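Long-range contacts in XRE family transcriptional regulator (Enterobacter cloacae subsp. cloacae, PDB 6B8W), which probably binds DNA as a transcription regulator of the XRE family, the chain here being its metal-binding cupin domain: residues A[15-20]-A[90-95]; A[44-49]-A[84-89]. All blocks are in the same frame, centred on the assembly; numbering follows the deposited sequence. Where two conformers were deposited one is given.

Contact 1. Residues A[15-20]-A[90-95]; sequences LKFDHF and LIHYPR
In the five-stranded antiparallel sheet of the cupin beta-sandwich, D18 and I91 form a hydrogen-bonded pair between strand 17-24 and strand 85-92, each residue giving its N-H to the other's carbonyl (D18 N to I91 O 3.0 Å, I91 N to D18 O 2.9 Å). Two residues outward, past the non-hydrogen-bonded pair F17-H92, Y93 N hydrogen-bonds to K16 O, which extends the pairing beyond the last strand residue, H92. F17, H19, L90 and H92 all project from the sheet face that meets the second subunit, where flat rings and a branched leucine suit packing on the same residues of that subunit. L90 CG sits squarely over the H19 ring, a CH-pi contact 4.1 Å from the centroid. CG of F17 is anti to the backbone N (chi1 167°), which carries the ring toward H92; F17 CD1 then lies 3.4 Å from H92 CE1, over one face of the imidazole, with the two ring planes 35° apart. H92 NE2 is hydrogen-bonded to H92 NE2 of the second subunit, and F17 also meets that histidine. On the face of D18 and I91, I91 CG2 lies over the rim of the Y93 ring, whose other contacts include W11. The tyrosine is long enough to span to the aspartate: Y93 OH donates over 2.7 Å to the anti lone pair of D18 OD2, with carboxylate and ring planes 78° apart.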
loop_
_atom_site.group_PDB
_atom_site.type_symbol
_atom_site.label_atom_id
_atom_site.label_comp_id
_atom_site.label_asym_id
_atom_site.label_seq_id
_atom_site.Cartn_x
_atom_site.Cartn_y
_atom_site.Cartn_z
ATOM N N LEU A 15 -13.027 3.233 -8.040
ATOM C CA LEU A 15 -11.649 3.384 -8.429
ATOM C C LEU A 15 -11.144 2.272 -9.363
ATOM O O LEU A 15 -10.043 2.410 -9.894
ATOM C CB LEU A 15 -10.761 3.447 -7.181
ATOM C CG LEU A 15 -11.013 4.616 -6.221
ATOM C CD1 LEU A 15 -10.021 4.541 -5.070
ATOM C CD2 LEU A 15 -10.891 5.952 -6.934
ATOM N N LYS A 16 -11.943 1.212 -9.573
ATOM C CA LYS A 16 -11.543 0.029 -10.376
ATOM C C LYS A 16 -10.178 -0.385 -9.868
ATOM O O LYS A 16 -9.192 -0.397 -10.607
ATOM C CB LYS A 16 -11.512 0.312 -11.875
ATOM C CG LYS A 16 -12.887 0.481 -12.497
ATOM C CD LYS A 16 -12.775 0.594 -14.011
ATOM C CE LYS A 16 -14.138 0.614 -14.681
ATOM N NZ LYS A 16 -14.861 -0.677 -14.510
ATOM N N PHE A 17 -10.152 -0.748 -8.593
ATOM C CA PHE A 17 -8.905 -0.952 -7.866
ATOM C C PHE A 17 -8.988 -2.072 -6.829
ATOM O O PHE A 17 -9.958 -2.167 -6.089
ATOM C CB PHE A 17 -8.572 0.406 -7.206
ATOM C CG PHE A 17 -7.496 0.361 -6.152
ATOM C CD1 PHE A 17 -6.174 0.143 -6.496
ATOM C CD2 PHE A 17 -7.799 0.638 -4.809
ATOM C CE1 PHE A 17 -5.172 0.133 -5.523
ATOM C CE2 PHE A 17 -6.801 0.642 -3.840
ATOM C CZ PHE A 17 -5.486 0.393 -4.196
ATOM N N ASP A 18 -7.981 -2.945 -6.850
ATOM C CA ASP A 18 -7.815 -4.009 -5.873
ATOM C C ASP A 18 -6.507 -3.754 -5.148
ATOM O O ASP A 18 -5.574 -3.179 -5.694
ATOM C CB ASP A 18 -7.796 -5.402 -6.531
ATOM C CG ASP A 18 -9.138 -6.105 -6.496
ATOM O OD1 ASP A 18 -9.918 -5.899 -5.538
ATOM O OD2 ASP A 18 -9.385 -6.931 -7.410
ATOM N N HIS A 19 -6.441 -4.209 -3.913
ATOM C CA HIS A 19 -5.281 -3.999 -3.060
ATOM C C HIS A 19 -5.155 -5.293 -2.238
ATOM O O HIS A 19 -5.990 -5.575 -1.370
ATOM C CB HIS A 19 -5.570 -2.812 -2.155
ATOM C CG HIS A 19 -4.387 -2.305 -1.409
ATOM N ND1 HIS A 19 -4.307 -1.011 -0.951
ATOM C CD2 HIS A 19 -3.205 -2.886 -1.099
ATOM C CE1 HIS A 19 -3.139 -0.830 -0.354
ATOM N NE2 HIS A 19 -2.458 -1.956 -0.419
ATOM N N PHE A 20 -4.130 -6.074 -2.538
ATOM C CA PHE A 20 -3.916 -7.339 -1.902
ATOM C C PHE A 20 -2.696 -7.316 -1.020
ATOM O O PHE A 20 -1.712 -6.652 -1.324
ATOM C CB PHE A 20 -3.689 -8.420 -2.977
ATOM C CG PHE A 20 -4.832 -8.577 -3.920
ATOM C CD1 PHE A 20 -6.007 -9.204 -3.501
ATOM C CD2 PHE A 20 -4.745 -8.120 -5.228
ATOM C CE1 PHE A 20 -7.079 -9.354 -4.371
ATOM C CE2 PHE A 20 -5.807 -8.272 -6.104
ATOM C CZ PHE A 20 -6.979 -8.891 -5.674
ATOM N N LEU A 90 -1.028 -3.938 -5.772
ATOM C CA LEU A 90 -2.117 -3.041 -6.111
ATOM C C LEU A 90 -2.409 -3.207 -7.582
ATOM O O LEU A 90 -1.492 -3.241 -8.392
ATOM C CB LEU A 90 -1.734 -1.591 -5.848
ATOM C CG LEU A 90 -1.571 -1.138 -4.391
ATOM C CD1 LEU A 90 -0.424 -1.824 -3.690
ATOM C CD2 LEU A 90 -1.328 0.359 -4.426
ATOM N N ILE A 91 -3.687 -3.298 -7.921
ATOM C CA ILE A 91 -4.097 -3.482 -9.302
ATOM C C ILE A 91 -5.091 -2.410 -9.710
ATOM O O ILE A 91 -6.100 -2.264 -9.063
ATOM C CB ILE A 91 -4.776 -4.852 -9.507
ATOM C CG1 ILE A 91 -3.857 -6.017 -9.083
ATOM C CG2 ILE A 91 -5.229 -4.999 -10.953
ATOM C CD1 ILE A 91 -2.656 -6.250 -9.981
ATOM N N HIS A 92 -4.774 -1.656 -10.761
ATOM C CA HIS A 92 -5.692 -0.672 -11.335
ATOM C C HIS A 92 -6.166 -1.244 -12.686
ATOM O O HIS A 92 -5.353 -1.487 -13.590
ATOM C CB HIS A 92 -5.019 0.694 -11.510
ATOM C CG HIS A 92 -4.856 1.453 -10.232
ATOM N ND1 HIS A 92 -3.816 1.227 -9.359
ATOM C CD2 HIS A 92 -5.606 2.441 -9.680
ATOM C CE1 HIS A 92 -3.944 2.031 -8.314
ATOM N NE2 HIS A 92 -5.017 2.781 -8.489
ATOM N N TYR A 93 -7.470 -1.484 -12.802
ATOM C CA TYR A 93 -8.052 -2.048 -14.017
ATOM C C TYR A 93 -8.441 -0.886 -14.953
ATOM O O TYR A 93 -8.829 0.185 -14.477
ATOM C CB TYR A 93 -9.234 -2.954 -13.668
ATOM C CG TYR A 93 -8.927 -4.069 -12.653
ATOM C CD1 TYR A 93 -8.444 -5.321 -13.054
ATOM C CD2 TYR A 93 -9.135 -3.866 -11.300
ATOM C CE1 TYR A 93 -8.185 -6.327 -12.124
ATOM C CE2 TYR A 93 -8.883 -4.863 -10.358
ATOM C CZ TYR A 93 -8.415 -6.093 -10.768
ATOM O OH TYR A 93 -8.175 -7.068 -9.784
ATOM N N PRO A 94 -8.322 -1.072 -16.288
ATOM C CA PRO A 94 -8.610 0.051 -17.185
ATOM C C PRO A 94 -10.101 0.379 -17.354
ATOM O O PRO A 94 -10.958 -0.511 -17.240
ATOM C CB PRO A 94 -8.039 -0.432 -18.512
ATOM C CG PRO A 94 -8.250 -1.901 -18.469
ATOM C CD PRO A 94 -7.937 -2.276 -17.045
ATOM N N ARG A 95 -10.395 1.652 -17.615
ATOM C CA ARG A 95 -11.779 2.095 -17.843
ATOM C C ARG A 95 -11.954 2.479 -19.317
ATOM O O ARG A 95 -13.074 2.598 -19.806
ATOM C CB ARG A 95 -12.183 3.238 -16.889
ATOM C CG ARG A 95 -11.295 4.472 -16.912
ATOM C CD ARG A 95 -11.773 5.556 -15.932
ATOM N NE ARG A 95 -11.583 5.189 -14.518
ATOM C CZ ARG A 95 -12.527 4.754 -13.671
ATOM N NH1 ARG A 95 -13.803 4.625 -14.035
ATOM N NH2 ARG A 95 -12.188 4.458 -12.422
ATOM O OXT ARG A 95 -10.983 2.617 -20.064
HETATM O O HOH W 1 -8.279 1.796 -12.167
HETATM O O HOH W 2 -13.674 -1.685 -17.570
#

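Contact 2. Residues A[44-49]-A[84-89]; sequences VVISGE and PVHFHS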
loop_
_atom_site.group_PDB
_atom_site.type_symbol
_atom_site.label_atom_id
_atom_site.label_comp_id
_atom_site.label_asym_id
_atom_site.label_seq_id
_atom_site.Cartn_x
_atom_site.Cartn_y
_atom_site.Cartn_z
ATOM N N VAL A 44 4.777 -3.376 -3.656
ATOM C CA VAL A 44 5.527 -2.680 -2.614
ATOM C C VAL A 44 5.843 -3.712 -1.545
ATOM O O VAL A 44 4.944 -4.414 -1.071
ATOM C CB VAL A 44 4.719 -1.534 -1.969
ATOM C CG1 VAL A 44 5.506 -0.898 -0.824
ATOM C CG2 VAL A 44 4.347 -0.490 -3.008
ATOM N N VAL A 45 7.112 -3.836 -1.182
ATOM C CA VAL A 45 7.509 -4.785 -0.133
ATOM C C VAL A 45 7.255 -4.155 1.232
ATOM O O VAL A 45 7.595 -3.004 1.458
ATOM C CB VAL A 45 8.986 -5.201 -0.287
ATOM C CG1 VAL A 45 9.449 -6.100 0.854
ATOM C CG2 VAL A 45 9.177 -5.931 -1.616
ATOM N N ILE A 46 6.653 -4.925 2.129
ATOM C CA ILE A 46 6.336 -4.464 3.476
ATOM C C ILE A 46 7.405 -4.967 4.431
ATOM O O ILE A 46 7.995 -4.175 5.158
ATOM C CB ILE A 46 4.936 -4.942 3.917
ATOM C CG1 ILE A 46 3.878 -4.530 2.882
ATOM C CG2 ILE A 46 4.600 -4.417 5.297
ATOM C CD1 ILE A 46 3.887 -3.078 2.475
ATOM N N SER A 47 7.646 -6.279 4.423
ATOM C CA SER A 47 8.696 -6.880 5.272
ATOM C C SER A 47 9.353 -8.048 4.527
ATOM O O SER A 47 8.718 -8.718 3.733
ATOM C CB SER A 47 8.131 -7.336 6.613
ATOM O OG SER A 47 7.174 -8.355 6.461
ATOM N N GLY A 48 10.635 -8.253 4.766
ATOM C CA GLY A 48 11.373 -9.311 4.090
ATOM C C GLY A 48 12.015 -8.798 2.819
ATOM O O GLY A 48 12.245 -7.605 2.685
ATOM N N GLU A 49 12.296 -9.718 1.900
ATOM C CA GLU A 49 12.942 -9.433 0.624
ATOM C C GLU A 49 12.202 -10.189 -0.456
ATOM O O GLU A 49 11.966 -11.375 -0.319
ATOM C CB GLU A 49 14.369 -9.951 0.611
ATOM C CG GLU A 49 15.239 -9.387 1.691
ATOM C CD GLU A 49 16.655 -9.894 1.610
ATOM O OE1 GLU A 49 16.984 -10.673 0.683
ATOM O OE2 GLU A 49 17.434 -9.471 2.479
ATOM N N PRO A 84 9.532 -15.524 5.626
ATOM C CA PRO A 84 8.439 -15.032 4.762
ATOM C C PRO A 84 8.640 -13.601 4.279
ATOM O O PRO A 84 9.287 -12.798 4.962
ATOM C CB PRO A 84 7.205 -15.095 5.662
ATOM C CG PRO A 84 7.543 -16.094 6.730
ATOM C CD PRO A 84 9.029 -16.020 6.930
ATOM N N VAL A 85 8.140 -13.311 3.088
ATOM C CA VAL A 85 8.165 -11.934 2.580
ATOM C C VAL A 85 6.719 -11.487 2.457
ATOM O O VAL A 85 5.884 -12.217 1.923
ATOM C CB VAL A 85 8.913 -11.761 1.251
ATOM C CG1 VAL A 85 8.331 -12.637 0.145
ATOM C CG2 VAL A 85 8.919 -10.296 0.820
ATOM N N HIS A 86 6.430 -10.307 3.013
ATOM C CA HIS A 86 5.110 -9.717 2.990
ATOM C C HIS A 86 5.139 -8.538 2.025
ATOM O O HIS A 86 5.964 -7.647 2.168
ATOM C CB HIS A 86 4.743 -9.242 4.403
ATOM C CG HIS A 86 3.401 -8.581 4.502
ATOM N ND1 HIS A 86 3.087 -7.704 5.517
ATOM C CD2 HIS A 86 2.315 -8.624 3.693
ATOM C CE1 HIS A 86 1.849 -7.271 5.359
ATOM N NE2 HIS A 86 1.364 -7.796 4.243
ATOM N N PHE A 87 4.272 -8.552 1.018
ATOM C CA PHE A 87 4.222 -7.437 0.087
ATOM C C PHE A 87 2.788 -7.117 -0.257
ATOM O O PHE A 87 1.884 -7.876 0.063
ATOM C CB PHE A 87 5.067 -7.693 -1.165
ATOM C CG PHE A 87 4.612 -8.859 -2.005
ATOM C CD1 PHE A 87 5.019 -10.149 -1.701
ATOM C CD2 PHE A 87 3.815 -8.655 -3.119
ATOM C CE1 PHE A 87 4.619 -11.217 -2.482
ATOM C CE2 PHE A 87 3.407 -9.717 -3.914
ATOM C CZ PHE A 87 3.813 -11.007 -3.604
ATOM N N HIS A 88 2.574 -5.935 -0.817
ATOM C CA HIS A 88 1.255 -5.574 -1.308
ATOM C C HIS A 88 1.294 -5.545 -2.808
ATOM O O HIS A 88 2.307 -5.157 -3.411
ATOM C CB HIS A 88 0.759 -4.193 -0.868
ATOM C CG HIS A 88 0.534 -4.041 0.596
ATOM N ND1 HIS A 88 0.292 -2.810 1.172
ATOM C CD2 HIS A 88 0.554 -4.935 1.609
ATOM C CE1 HIS A 88 0.146 -2.961 2.473
ATOM N NE2 HIS A 88 0.315 -4.236 2.769
ATOM N N SER A 89 0.180 -5.943 -3.406
ATOM C CA SER A 89 0.002 -5.915 -4.839
ATOM C C SER A 89 -1.224 -5.063 -5.096
ATOM O O SER A 89 -2.316 -5.401 -4.658
ATOM C CB SER A 89 -0.179 -7.329 -5.386
ATOM O OG SER A 89 -0.624 -7.296 -6.732
HETATM O O HOH W 3 4.685 -7.221 7.685
HETATM O O HOH W 4 8.636 -10.679 6.546
HETATM O O HOH W 5 11.885 -12.356 3.366
#
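I46 lays its side chain across two histidines: CD1 stands over the centre of the H88 ring, 3.7 Å from the centroid, while CB lies over one face of H86, nearer the rim. A beta-branched residue with a long arm suits this place, because its methyl CG2 meets H86 ND1 as CG1, anti to the carbonyl carbon (chi1 -54°), runs on to H88. Beneath these side chains H86 O accepts two backbone bonds, from I46 N at 2.8 Å and from S47 N at 3.1 Å. That shared carbonyl defines a classic beta bulge in strand 40-47, where it pairs with strand 85-92 in the cupin sheet. The extra residue shifts the register by one: V44 and H88 exchange two bonds before the bulge, and H86 N bonds to S47 O after it. It also turns I46 toward the neighbouring strand. On the other face, V45 CG1 packs 4.2 Å from V85 CG2, and both valines reach L50 of strand 50-54, in the facing sheet. G48 follows the bulge with phi 91° and psi -157°, angles open to glycine because it has no CB to press on the preceding carbonyl, and its bare CA lies close to P84 O and V85. Small and polar, S47 holds two waters by OG, one bound to H86 ND1 and the other donating to P84 O. Farther out, S21 OG hydrogen-bonds H86 NE2, giving the imidazole a polar partner at each nitrogen, and I46 of the second subunit packs against I46.

Strand 85-92 is common to both contacts: contact 1 uses its C-terminal end, against strand 17-24, and contact 2 its N-terminal part, against strand 40-47, so it lies between these two neighbours in one sheet. Their centres are about 19 Å apart, yet they meet where F20 N lies 2.9 Å from S89 O, a probable hydrogen bond, and where the rings of H19 and H88 touch. Both contacts reach the second subunit. Both also border the manganese site of E41, H75 and Y77, without metal in this chain: the I91 side chain is about 4 Å from that of E41, and the F87 side chain about 4 Å from that of Y77.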